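PDB 5DE0: deferrochelatase from Vibrio cholerae, which probably acts as a heme b peroxidase of the dye-decolorizing family, using peroxide to oxidise dyes and related substrates. Local coordinates for residues V220-E225 against L263-G268; D97-C102 against V174-F179; G199-K202 against E207-N210. All blocks are in the same frame, centred on the assembly; numbering follows the deposited sequence.

Contact 1 (V220-E225 against L263-G268). With HEM (protoporphyrin IX containing Fe), chain F.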
loop_
_atom_site.group_PDB
_atom_site.type_symbol
_atom_site.label_atom_id
_atom_site.label_comp_id
_atom_site.label_asym_id
_atom_site.label_seq_id
_atom_site.Cartn_x
_atom_site.Cartn_y
_atom_site.Cartn_z
ATOM N N VAL B 220 1.182 9.104 -28.502
ATOM C CA VAL B 220 0.834 10.223 -27.633
ATOM C C VAL B 220 1.590 11.507 -27.956
ATOM O O VAL B 220 1.195 12.585 -27.503
ATOM C CB VAL B 220 1.072 9.872 -26.147
ATOM C CG1 VAL B 220 0.280 8.633 -25.766
ATOM C CG2 VAL B 220 2.554 9.671 -25.879
ATOM N N ASP B 221 2.673 11.406 -28.721
ATOM C CA ASP B 221 3.381 12.604 -29.162
ATOM C C ASP B 221 2.672 13.184 -30.378
ATOM O O ASP B 221 3.079 12.962 -31.520
ATOM C CB ASP B 221 4.845 12.299 -29.490
ATOM C CG ASP B 221 5.645 13.547 -29.811
ATOM O OD1 ASP B 221 5.694 13.939 -30.996
ATOM O OD2 ASP B 221 6.226 14.138 -28.875
ATOM N N ILE B 222 1.600 13.925 -30.122
ATOM C CA ILE B 222 0.775 14.472 -31.188
ATOM C C ILE B 222 0.895 15.990 -31.281
ATOM O O ILE B 222 0.733 16.698 -30.280
ATOM C CB ILE B 222 -0.713 14.102 -30.985
ATOM C CG1 ILE B 222 -0.867 12.587 -30.848
ATOM C CG2 ILE B 222 -1.555 14.626 -32.140
ATOM C CD1 ILE B 222 -2.268 12.155 -30.487
ATOM N N LYS B 223 1.198 16.485 -32.480
ATOM C CA LYS B 223 1.164 17.917 -32.747
ATOM C C LYS B 223 0.270 18.175 -33.956
ATOM O O LYS B 223 0.425 17.547 -35.003
ATOM C CB LYS B 223 2.577 18.478 -32.964
ATOM C CG LYS B 223 3.379 17.811 -34.080
ATOM C CD LYS B 223 4.708 18.528 -34.297
ATOM C CE LYS B 223 5.426 18.015 -35.536
ATOM N NZ LYS B 223 6.694 18.762 -35.791
ATOM N N GLU B 224 -0.666 19.106 -33.799
ATOM C CA GLU B 224 -1.690 19.353 -34.809
ATOM C C GLU B 224 -1.871 20.841 -35.087
ATOM O O GLU B 224 -2.539 21.227 -36.045
ATOM C CB GLU B 224 -3.022 18.750 -34.360
ATOM C CG GLU B 224 -3.400 19.165 -32.946
ATOM C CD GLU B 224 -4.856 18.916 -32.616
ATOM O OE1 GLU B 224 -5.463 19.778 -31.945
ATOM O OE2 GLU B 224 -5.392 17.858 -33.010
ATOM N N GLU B 225 -1.273 21.670 -34.238
ATOM C CA GLU B 225 -1.464 23.119 -34.295
ATOM C C GLU B 225 -0.743 23.920 -35.403
ATOM O O GLU B 225 -1.353 24.851 -35.937
ATOM C CB GLU B 225 -1.104 23.724 -32.924
ATOM C CG GLU B 225 -1.674 22.952 -31.746
ATOM C CD GLU B 225 -2.404 23.833 -30.748
ATOM O OE1 GLU B 225 -2.078 25.036 -30.645
ATOM O OE2 GLU B 225 -3.314 23.316 -30.069
ATOM N N LEU B 263 -6.130 9.529 -26.279
ATOM C CA LEU B 263 -6.862 8.292 -26.025
ATOM C C LEU B 263 -7.431 7.694 -27.312
ATOM O O LEU B 263 -7.406 6.479 -27.506
ATOM C CB LEU B 263 -7.984 8.535 -25.012
ATOM C CG LEU B 263 -7.541 8.708 -23.558
ATOM C CD1 LEU B 263 -8.699 9.182 -22.693
ATOM C CD2 LEU B 263 -6.966 7.408 -23.015
ATOM N N GLU B 264 -7.947 8.551 -28.187
ATOM C CA GLU B 264 -8.474 8.100 -29.471
ATOM C C GLU B 264 -7.352 7.597 -30.372
ATOM O O GLU B 264 -7.566 6.740 -31.234
ATOM C CB GLU B 264 -9.249 9.224 -30.161
ATOM C CG GLU B 264 -10.630 9.473 -29.571
ATOM C CD GLU B 264 -11.334 10.657 -30.200
ATOM O OE1 GLU B 264 -10.694 11.388 -30.984
ATOM O OE2 GLU B 264 -12.532 10.855 -29.908
ATOM N N SER B 265 -6.154 8.133 -30.163
ATOM C CA SER B 265 -4.976 7.691 -30.898
ATOM C C SER B 265 -4.473 6.357 -30.357
ATOM O O SER B 265 -4.025 5.495 -31.113
ATOM C CB SER B 265 -3.871 8.745 -30.822
ATOM O OG SER B 265 -2.692 8.302 -31.470
ATOM N N MET B 266 -4.559 6.188 -29.041
ATOM C CA MET B 266 -4.078 4.976 -28.385
ATOM C C MET B 266 -4.989 3.782 -28.632
ATOM O O MET B 266 -4.519 2.659 -28.809
ATOM C CB MET B 266 -3.934 5.202 -26.877
ATOM C CG MET B 266 -2.716 6.015 -26.472
ATOM S SD MET B 266 -2.669 6.310 -24.697
ATOM C CE MET B 266 -2.738 4.631 -24.075
ATOM N N TYR B 267 -6.295 4.029 -28.648
ATOM C CA TYR B 267 -7.266 2.944 -28.715
ATOM C C TYR B 267 -7.850 2.744 -30.113
ATOM O O TYR B 267 -8.936 2.188 -30.268
ATOM C CB TYR B 267 -8.385 3.185 -27.698
ATOM C CG TYR B 267 -7.971 2.869 -26.275
ATOM C CD1 TYR B 267 -8.225 1.619 -25.722
ATOM C CD2 TYR B 267 -7.315 3.812 -25.493
ATOM C CE1 TYR B 267 -7.846 1.319 -24.427
ATOM C CE2 TYR B 267 -6.931 3.518 -24.193
ATOM C CZ TYR B 267 -7.199 2.271 -23.667
ATOM O OH TYR B 267 -6.822 1.972 -22.379
ATOM N N GLY B 268 -7.116 3.197 -31.125
ATOM C CA GLY B 268 -7.442 2.894 -32.508
ATOM C C GLY B 268 -8.635 3.609 -33.117
ATOM O O GLY B 268 -9.183 3.154 -34.119
HETATM C CHA HEM F . 5.251 9.312 -22.189
HETATM C CHB HEM F . 0.492 10.250 -22.127
HETATM C CHC HEM F . -0.407 5.790 -20.406
HETATM C CHD HEM F . 4.350 5.210 -19.665
HETATM C C1A HEM F . 4.041 9.956 -22.327
HETATM C C2A HEM F . 3.838 11.301 -22.827
HETATM C C3A HEM F . 2.526 11.559 -22.807
HETATM C C4A HEM F . 1.851 10.386 -22.295
HETATM C CMA HEM F . 1.833 12.867 -23.247
HETATM C CAA HEM F . 4.952 12.262 -23.301
HETATM C CBA HEM F . 4.959 12.287 -24.828
HETATM C CGA HEM F . 6.135 13.083 -25.323
HETATM O O1A HEM F . 7.266 12.534 -25.334
HETATM O O2A HEM F . 5.936 14.262 -25.710
HETATM C C1B HEM F . -0.162 9.103 -21.741
HETATM C C2B HEM F . -1.589 8.883 -21.828
HETATM C C3B HEM F . -1.855 7.666 -21.355
HETATM C C4B HEM F . -0.598 7.048 -20.950
HETATM C CMB HEM F . -2.633 9.888 -22.363
HETATM C CAB HEM F . -3.287 7.088 -21.291
HETATM C CBB HEM F . -3.551 5.892 -20.767
HETATM C C1C HEM F . 0.801 5.247 -20.018
HETATM C C2C HEM F . 1.001 3.964 -19.367
HETATM C C3C HEM F . 2.323 3.811 -19.163
HETATM C C4C HEM F . 2.990 4.987 -19.684
HETATM C CMC HEM F . -0.147 2.996 -18.996
HETATM C CAC HEM F . 3.112 2.644 -18.517
HETATM C CBC HEM F . 2.577 1.484 -18.125
HETATM C C1D HEM F . 5.040 6.176 -20.367
HETATM C C2D HEM F . 6.455 6.145 -20.659
HETATM C C3D HEM F . 6.739 7.430 -21.447
HETATM C C4D HEM F . 5.465 8.107 -21.553
HETATM C CMD HEM F . 7.472 5.053 -20.264
HETATM C CAD HEM F . 8.097 7.891 -22.013
HETATM C CBD HEM F . 8.872 8.686 -20.968
HETATM C CGD HEM F . 8.138 9.961 -20.643
HETATM O O1D HEM F . 7.423 9.993 -19.609
HETATM O O2D HEM F . 8.269 10.948 -21.412
HETATM N NA HEM F . 2.805 9.428 -22.012
HETATM N NB HEM F . 0.411 7.964 -21.203
HETATM N NC HEM F . 2.036 5.839 -20.197
HETATM N ND HEM F . 4.500 7.339 -20.907
HETATM FE FE HEM F . 2.457 7.599 -21.155
#
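Val220 and Ile222 meet Met266 and Ser265 beside the heme of this DyP-type peroxidase, where the end of helix 216-220 and the turn after it pack against the last turn of helix 257-266. Leu263 starts that last turn and sets CD2 4.1 Å from the vinyl carbon CAB of the heme. Ser265, on the side facing residues 220-225, receives the tip of Ile222: CD1 lies 3.8 Å from Ser265 CB. A chi1 of 177° swings OG away from the serine's own N, and its hydrogen bond to Arg219 O ties the two helix ends together through a buried polar group. Met266 is shared between protein and cofactor. Met266 SD is 3.9 Å from Val220 CG1, the two side chains crossing obliquely. On the cofactor side, Met266 SD lies 3.5 Å from heme CAB. A bend at chi3 (56°) turns CE along the same vinyl group, 3.6 Å from CBB. Val220 and Met266 thereby cover neighbouring parts of one heme face, the valine with CG2 3.6 Å from C3A. Just beyond, Asp221 is the centre of an inverse gamma turn; its OD2 is 3.2 Å from propionate oxygen O2A, where a shared proton or mutual repulsion can only be surmised. Tyr267 is the first residue to leave helical geometry, and its N still donates to Leu263 O at 2.9 Å.

Contact 2 (D97-C102 against V174-F179). With HEM (protoporphyrin IX containing Fe), chain F.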
loop_
_atom_site.group_PDB
_atom_site.type_symbol
_atom_site.label_atom_id
_atom_site.label_comp_id
_atom_site.label_asym_id
_atom_site.label_seq_id
_atom_site.Cartn_x
_atom_site.Cartn_y
_atom_site.Cartn_z
ATOM N N ASP B 97 -18.294 10.221 -8.923
ATOM C CA ASP B 97 -18.648 11.627 -8.766
ATOM C C ASP B 97 -17.458 12.509 -8.388
ATOM O O ASP B 97 -17.360 13.652 -8.833
ATOM C CB ASP B 97 -19.737 11.788 -7.702
ATOM C CG ASP B 97 -21.048 11.139 -8.100
ATOM O OD1 ASP B 97 -21.321 11.044 -9.315
ATOM O OD2 ASP B 97 -21.807 10.730 -7.196
ATOM N N VAL B 98 -16.567 11.984 -7.552
ATOM C CA VAL B 98 -15.514 12.801 -6.953
ATOM C C VAL B 98 -14.142 12.132 -6.997
ATOM O O VAL B 98 -14.013 10.932 -6.751
ATOM C CB VAL B 98 -15.851 13.146 -5.476
ATOM C CG1 VAL B 98 -14.710 13.909 -4.815
ATOM C CG2 VAL B 98 -17.146 13.942 -5.392
ATOM N N LEU B 99 -13.122 12.921 -7.318
ATOM C CA LEU B 99 -11.738 12.478 -7.222
ATOM C C LEU B 99 -11.012 13.228 -6.106
ATOM O O LEU B 99 -11.071 14.456 -6.028
ATOM C CB LEU B 99 -11.009 12.682 -8.557
ATOM C CG LEU B 99 -9.478 12.618 -8.539
ATOM C CD1 LEU B 99 -8.980 11.255 -8.078
ATOM C CD2 LEU B 99 -8.907 12.961 -9.913
ATOM N N ILE B 100 -10.338 12.479 -5.238
ATOM C CA ILE B 100 -9.471 13.066 -4.225
ATOM C C ILE B 100 -8.026 12.676 -4.508
ATOM O O ILE B 100 -7.659 11.508 -4.385
ATOM C CB ILE B 100 -9.856 12.612 -2.804
ATOM C CG1 ILE B 100 -11.292 13.025 -2.476
ATOM C CG2 ILE B 100 -8.888 13.189 -1.777
ATOM C CD1 ILE B 100 -11.745 12.623 -1.089
ATOM N N HIS B 101 -7.211 13.654 -4.892
ATOM C CA HIS B 101 -5.818 13.395 -5.248
ATOM C C HIS B 101 -4.849 14.068 -4.278
ATOM O O HIS B 101 -4.862 15.290 -4.118
ATOM C CB HIS B 101 -5.544 13.864 -6.681
ATOM C CG HIS B 101 -4.095 13.856 -7.056
ATOM N ND1 HIS B 101 -3.524 14.841 -7.834
ATOM C CD2 HIS B 101 -3.102 12.982 -6.768
ATOM C CE1 HIS B 101 -2.241 14.577 -8.002
ATOM N NE2 HIS B 101 -1.959 13.454 -7.367
ATOM N N CYS B 102 -4.012 13.257 -3.636
ATOM C CA CYS B 102 -2.990 13.747 -2.718
ATOM C C CYS B 102 -1.633 13.138 -3.052
ATOM O O CYS B 102 -1.561 12.009 -3.533
ATOM C CB CYS B 102 -3.357 13.415 -1.268
ATOM S SG CYS B 102 -4.982 13.988 -0.726
ATOM N N VAL B 174 -9.065 16.925 -15.610
ATOM C CA VAL B 174 -8.388 15.745 -15.089
ATOM C C VAL B 174 -8.879 14.463 -15.754
ATOM O O VAL B 174 -10.057 14.327 -16.073
ATOM C CB VAL B 174 -8.585 15.608 -13.561
ATOM C CG1 VAL B 174 -7.474 14.760 -12.957
ATOM C CG2 VAL B 174 -8.630 16.972 -12.894
ATOM N N MET B 175 -7.961 13.527 -15.964
ATOM C CA MET B 175 -8.316 12.182 -16.394
ATOM C C MET B 175 -7.571 11.177 -15.528
ATOM O O MET B 175 -6.446 11.435 -15.102
ATOM C CB MET B 175 -7.988 11.961 -17.878
ATOM C CG MET B 175 -6.497 11.966 -18.202
ATOM S SD MET B 175 -6.113 11.315 -19.838
ATOM C CE MET B 175 -6.592 9.594 -19.649
ATOM N N VAL B 176 -8.204 10.044 -15.245
ATOM C CA VAL B 176 -7.539 8.978 -14.510
ATOM C C VAL B 176 -7.902 7.613 -15.093
ATOM O O VAL B 176 -9.037 7.374 -15.505
ATOM C CB VAL B 176 -7.872 9.028 -12.981
ATOM C CG1 VAL B 176 -8.871 10.123 -12.671
ATOM C CG2 VAL B 176 -8.359 7.679 -12.460
ATOM N N GLN B 177 -6.907 6.734 -15.157
ATOM C CA GLN B 177 -7.095 5.356 -15.590
ATOM C C GLN B 177 -6.187 4.439 -14.785
ATOM O O GLN B 177 -4.963 4.572 -14.841
ATOM C CB GLN B 177 -6.790 5.194 -17.079
ATOM C CG GLN B 177 -7.889 5.619 -18.032
ATOM C CD GLN B 177 -7.457 5.488 -19.484
ATOM O OE1 GLN B 177 -6.469 6.089 -19.902
ATOM N NE2 GLN B 177 -8.187 4.685 -20.254
ATOM N N ARG B 178 -6.773 3.515 -14.033
ATOM C CA ARG B 178 -5.971 2.533 -13.316
ATOM C C ARG B 178 -5.616 1.380 -14.240
ATOM O O ARG B 178 -6.493 0.658 -14.715
ATOM C CB ARG B 178 -6.700 2.009 -12.078
ATOM C CG ARG B 178 -5.846 1.065 -11.252
ATOM C CD ARG B 178 -6.301 0.981 -9.805
ATOM N NE ARG B 178 -7.529 0.210 -9.643
ATOM C CZ ARG B 178 -7.577 -1.118 -9.626
ATOM N NH1 ARG B 178 -6.466 -1.825 -9.776
ATOM N NH2 ARG B 178 -8.739 -1.739 -9.469
ATOM N N PHE B 179 -4.323 1.212 -14.496
ATOM C CA PHE B 179 -3.862 0.149 -15.377
ATOM C C PHE B 179 -3.357 -1.064 -14.605
ATOM O O PHE B 179 -2.692 -0.928 -13.577
ATOM C CB PHE B 179 -2.766 0.671 -16.307
ATOM C CG PHE B 179 -3.290 1.452 -17.472
ATOM C CD1 PHE B 179 -3.440 2.825 -17.391
ATOM C CD2 PHE B 179 -3.638 0.811 -18.648
ATOM C CE1 PHE B 179 -3.927 3.542 -18.463
ATOM C CE2 PHE B 179 -4.125 1.522 -19.722
ATOM C CZ PHE B 179 -4.269 2.889 -19.631
HETATM C CHA HEM F . 5.251 9.312 -22.189
HETATM C CHB HEM F . 0.492 10.250 -22.127
HETATM C CHC HEM F . -0.407 5.790 -20.406
HETATM C CHD HEM F . 4.350 5.210 -19.665
HETATM C C1A HEM F . 4.041 9.956 -22.327
HETATM C C2A HEM F . 3.838 11.301 -22.827
HETATM C C3A HEM F . 2.526 11.559 -22.807
HETATM C C4A HEM F . 1.851 10.386 -22.295
HETATM C CMA HEM F . 1.833 12.867 -23.247
HETATM C CAA HEM F . 4.952 12.262 -23.301
HETATM C CBA HEM F . 4.959 12.287 -24.828
HETATM C CGA HEM F . 6.135 13.083 -25.323
HETATM O O1A HEM F . 7.266 12.534 -25.334
HETATM O O2A HEM F . 5.936 14.262 -25.710
HETATM C C1B HEM F . -0.162 9.103 -21.741
HETATM C C2B HEM F . -1.589 8.883 -21.828
HETATM C C3B HEM F . -1.855 7.666 -21.355
HETATM C C4B HEM F . -0.598 7.048 -20.950
HETATM C CMB HEM F . -2.633 9.888 -22.363
HETATM C CAB HEM F . -3.287 7.088 -21.291
HETATM C CBB HEM F . -3.551 5.892 -20.767
HETATM C C1C HEM F . 0.801 5.247 -20.018
HETATM C C2C HEM F . 1.001 3.964 -19.367
HETATM C C3C HEM F . 2.323 3.811 -19.163
HETATM C C4C HEM F . 2.990 4.987 -19.684
HETATM C CMC HEM F . -0.147 2.996 -18.996
HETATM C CAC HEM F . 3.112 2.644 -18.517
HETATM C CBC HEM F . 2.577 1.484 -18.125
HETATM C C1D HEM F . 5.040 6.176 -20.367
HETATM C C2D HEM F . 6.455 6.145 -20.659
HETATM C C3D HEM F . 6.739 7.430 -21.447
HETATM C C4D HEM F . 5.465 8.107 -21.553
HETATM C CMD HEM F . 7.472 5.053 -20.264
HETATM C CAD HEM F . 8.097 7.891 -22.013
HETATM C CBD HEM F . 8.872 8.686 -20.968
HETATM C CGD HEM F . 8.138 9.961 -20.643
HETATM O O1D HEM F . 7.423 9.993 -19.609
HETATM O O2D HEM F . 8.269 10.948 -21.412
HETATM N NA HEM F . 2.805 9.428 -22.012
HETATM N NB HEM F . 0.411 7.964 -21.203
HETATM N NC HEM F . 2.036 5.839 -20.197
HETATM N ND HEM F . 4.500 7.339 -20.907
HETATM FE FE HEM F . 2.457 7.599 -21.155
#
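Leu99 of strand 98-104 pushes its CD2 methyl toward two valines of strand 172-181, Val174 and Val176. This is face-to-face packing of the two four-stranded antiparallel sheets of a DyP peroxidase, one from each ferredoxin-like half of the chain, as in the dimeric alpha/beta barrel clan. No hydrogen bond joins the two segments; the backbones stay apart, with CA of Leu99 and CA of Val176 9.1 Å from each other, and side chains fill the layer between.

One methyl does all the touching: Leu99 CD2 lies 3.8 Å from Val174 CG1 and 4.0 Å from Val176 CG1. CG of Leu99 stands anti to the backbone N (chi1 164°), which carries the branch out to the valines. Toward Val174 it comes at a slant, while Leu99 and Val176 lie side by side, pointing opposite ways. Val176 itself is modelled nearly eclipsed (chi1 4°), an unusual setting for a valine.

Further out, Leu99 touches Leu23 within its own sheet, Val174 touches Ile250 and Tyr252 of strand 247-253, and Val176 touches Phe289 of strand 281-291. Polar links span the same layer: His101 ND1 is hydrogen-bonded to Tyr252 OH, and Arg178 NE forms a salt bridge with Asp129. At its N-terminal end, strand 98-104 is offset by a classic beta bulge, in which Asp97 and Val98 together sit across from Leu24.

Strand alternation turns the other face of 174-179 to the heme. Gln177 OE1 is modelled 3.0 Å from vinyl carbon CBB, a tight contact and no hydrogen bond, whose exact distance is doubtful. Methyl CMC sits 3.6 Å above the Phe179 ring, offset toward its rim, and Phe179 CZ reaches CBB at 3.3 Å.

Contact 3 (G199-K202 against E207-N210)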
loop_
_atom_site.group_PDB
_atom_site.type_symbol
_atom_site.label_atom_id
_atom_site.label_comp_id
_atom_site.label_asym_id
_atom_site.label_seq_id
_atom_site.Cartn_x
_atom_site.Cartn_y
_atom_site.Cartn_z
ATOM N N GLY B 199 9.054 3.350 -27.321
ATOM C CA GLY B 199 9.490 4.395 -28.229
ATOM C C GLY B 199 10.697 5.140 -27.693
ATOM O O GLY B 199 11.177 6.087 -28.316
ATOM N N ARG B 200 11.179 4.716 -26.528
ATOM C CA ARG B 200 12.370 5.304 -25.920
ATOM C C ARG B 200 13.307 4.225 -25.389
ATOM O O ARG B 200 12.904 3.079 -25.187
ATOM C CB ARG B 200 11.990 6.260 -24.784
ATOM C CG ARG B 200 11.132 7.439 -25.208
ATOM C CD ARG B 200 10.909 8.400 -24.055
ATOM N NE ARG B 200 12.078 9.236 -23.801
ATOM C CZ ARG B 200 12.258 10.440 -24.332
ATOM N NH1 ARG B 200 11.345 10.950 -25.146
ATOM N NH2 ARG B 200 13.352 11.136 -24.049
ATOM N N THR B 201 14.561 4.604 -25.162
ATOM C CA THR B 201 15.542 3.701 -24.580
ATOM C C THR B 201 15.163 3.417 -23.130
ATOM O O THR B 201 14.593 4.270 -22.456
ATOM C CB THR B 201 16.965 4.290 -24.650
ATOM O OG1 THR B 201 17.162 4.917 -25.922
ATOM C CG2 THR B 201 18.008 3.202 -24.467
ATOM N N LYS B 202 15.471 2.216 -22.653
ATOM C CA LYS B 202 15.059 1.809 -21.311
ATOM C C LYS B 202 15.954 2.348 -20.182
ATOM O O LYS B 202 15.435 2.887 -19.205
ATOM C CB LYS B 202 14.975 0.280 -21.229
ATOM C CG LYS B 202 14.341 -0.243 -19.956
ATOM C CD LYS B 202 14.061 -1.732 -20.053
ATOM C CE LYS B 202 13.322 -2.235 -18.826
ATOM N NZ LYS B 202 12.897 -3.655 -18.958
ATOM N N GLU B 207 14.908 9.266 -26.505
ATOM C CA GLU B 207 13.982 8.976 -27.594
ATOM C C GLU B 207 14.691 8.316 -28.773
ATOM O O GLU B 207 15.779 8.735 -29.168
ATOM C CB GLU B 207 13.282 10.256 -28.057
ATOM C CG GLU B 207 12.279 10.036 -29.182
ATOM C CD GLU B 207 11.639 11.324 -29.666
ATOM O OE1 GLU B 207 11.821 12.367 -29.004
ATOM O OE2 GLU B 207 10.955 11.293 -30.710
ATOM N N LEU B 208 14.069 7.277 -29.323
ATOM C CA LEU B 208 14.616 6.580 -30.479
ATOM C C LEU B 208 14.652 7.497 -31.697
ATOM O O LEU B 208 13.775 8.345 -31.868
ATOM C CB LEU B 208 13.794 5.329 -30.794
ATOM C CG LEU B 208 13.758 4.237 -29.725
ATOM C CD1 LEU B 208 12.942 3.045 -30.204
ATOM C CD2 LEU B 208 15.165 3.809 -29.343
ATOM N N GLU B 209 15.668 7.323 -32.535
ATOM C CA GLU B 209 15.801 8.118 -33.751
ATOM C C GLU B 209 14.629 7.843 -34.689
ATOM O O GLU B 209 14.098 8.753 -35.329
ATOM C CB GLU B 209 17.132 7.822 -34.445
ATOM C CG GLU B 209 17.400 8.695 -35.663
ATOM C CD GLU B 209 17.479 10.179 -35.328
ATOM O OE1 GLU B 209 17.836 10.525 -34.182
ATOM O OE2 GLU B 209 17.183 11.002 -36.220
ATOM N N ASN B 210 14.225 6.578 -34.754
ATOM C CA ASN B 210 13.047 6.187 -35.515
ATOM C C ASN B 210 11.952 5.683 -34.578
ATOM O O ASN B 210 11.918 4.504 -34.226
ATOM C CB ASN B 210 13.404 5.116 -36.551
ATOM C CG ASN B 210 12.308 4.906 -37.583
ATOM O OD1 ASN B 210 11.121 4.886 -37.257
ATOM N ND2 ASN B 210 12.706 4.754 -38.841
#
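A single beta bridge, Arg200 with Glu207, pinches together the loop that leads from helix 191-198 to helix 216-220. The two CA atoms, Arg200 and Glu207, are 4.3 Å apart, and the segments run antiparallel. One backbone hydrogen bond accompanies the bridge: Leu208 N donates to Gly199 O over 3.3 Å, long but almost straight at 172°, the donor sitting somewhat off the carbonyl plane. Leu208 also leans its side chain on that same oxygen, with CG 3.5 Å from Gly199 O, so the residue meets this carbonyl with both its N-H and its aliphatic branch.

Gly199 ends helix 191-198 with a positive phi, a conformation that suits a residue without a side chain. The loop that follows belongs to the C-terminal, heme-binding half of the DyP fold, and Arg200 is itself part of the heme pocket.

CB of Arg200 points away from residues 207-210, yet a bend at chi3 (77°) swings the guanidinium back across Glu207. One face of the group then lies over Glu207 N, which sits 3.4 Å above the plane and offset toward the rim; two donors meet there, so no bond forms. Arg200 NH1 packs 3.6 Å from Glu207 CB. The carboxylate of Glu207 is turned 44° from the guanidinium plane. Glu207 OE1 is 4.1 Å from Arg200 NH1, beyond a salt bridge and well out of that plane, so at most a weak electrostatic attraction is likely. Arg200 NH2 finds its partners in Ser205 O and in a salt bridge to Glu150, whose backbone N is hydrogen-bonded to the heme. Thr201 OG1, hydrogen-bonded to Val206 O, stands 4.1 Å from Leu208 CD2.

Overall arrangement
The heme relates all three contacts. Contacts 1 and 2 have centres 21 Å apart but touch directly through side chains near the vinyl edge: Leu263 CD2 lies 3.4 Å from Gln177 OE1, and Tyr267 OH lies 3.8 Å from Phe179 CE2. Strand 172-181 joins them: one face packs on Leu99, the other carries Gln177 and Phe179 to contact 1 and the heme. Contact 3 lies by the propionate edge, its Arg200 side chain about 4 Å from the heme at the nearest atoms. Its centre is 18 Å from that of contact 1, with nearest atoms about 6 Å apart, and 29 Å from that of contact 2. Along the chain the order is contact 2, contact 3, contact 1.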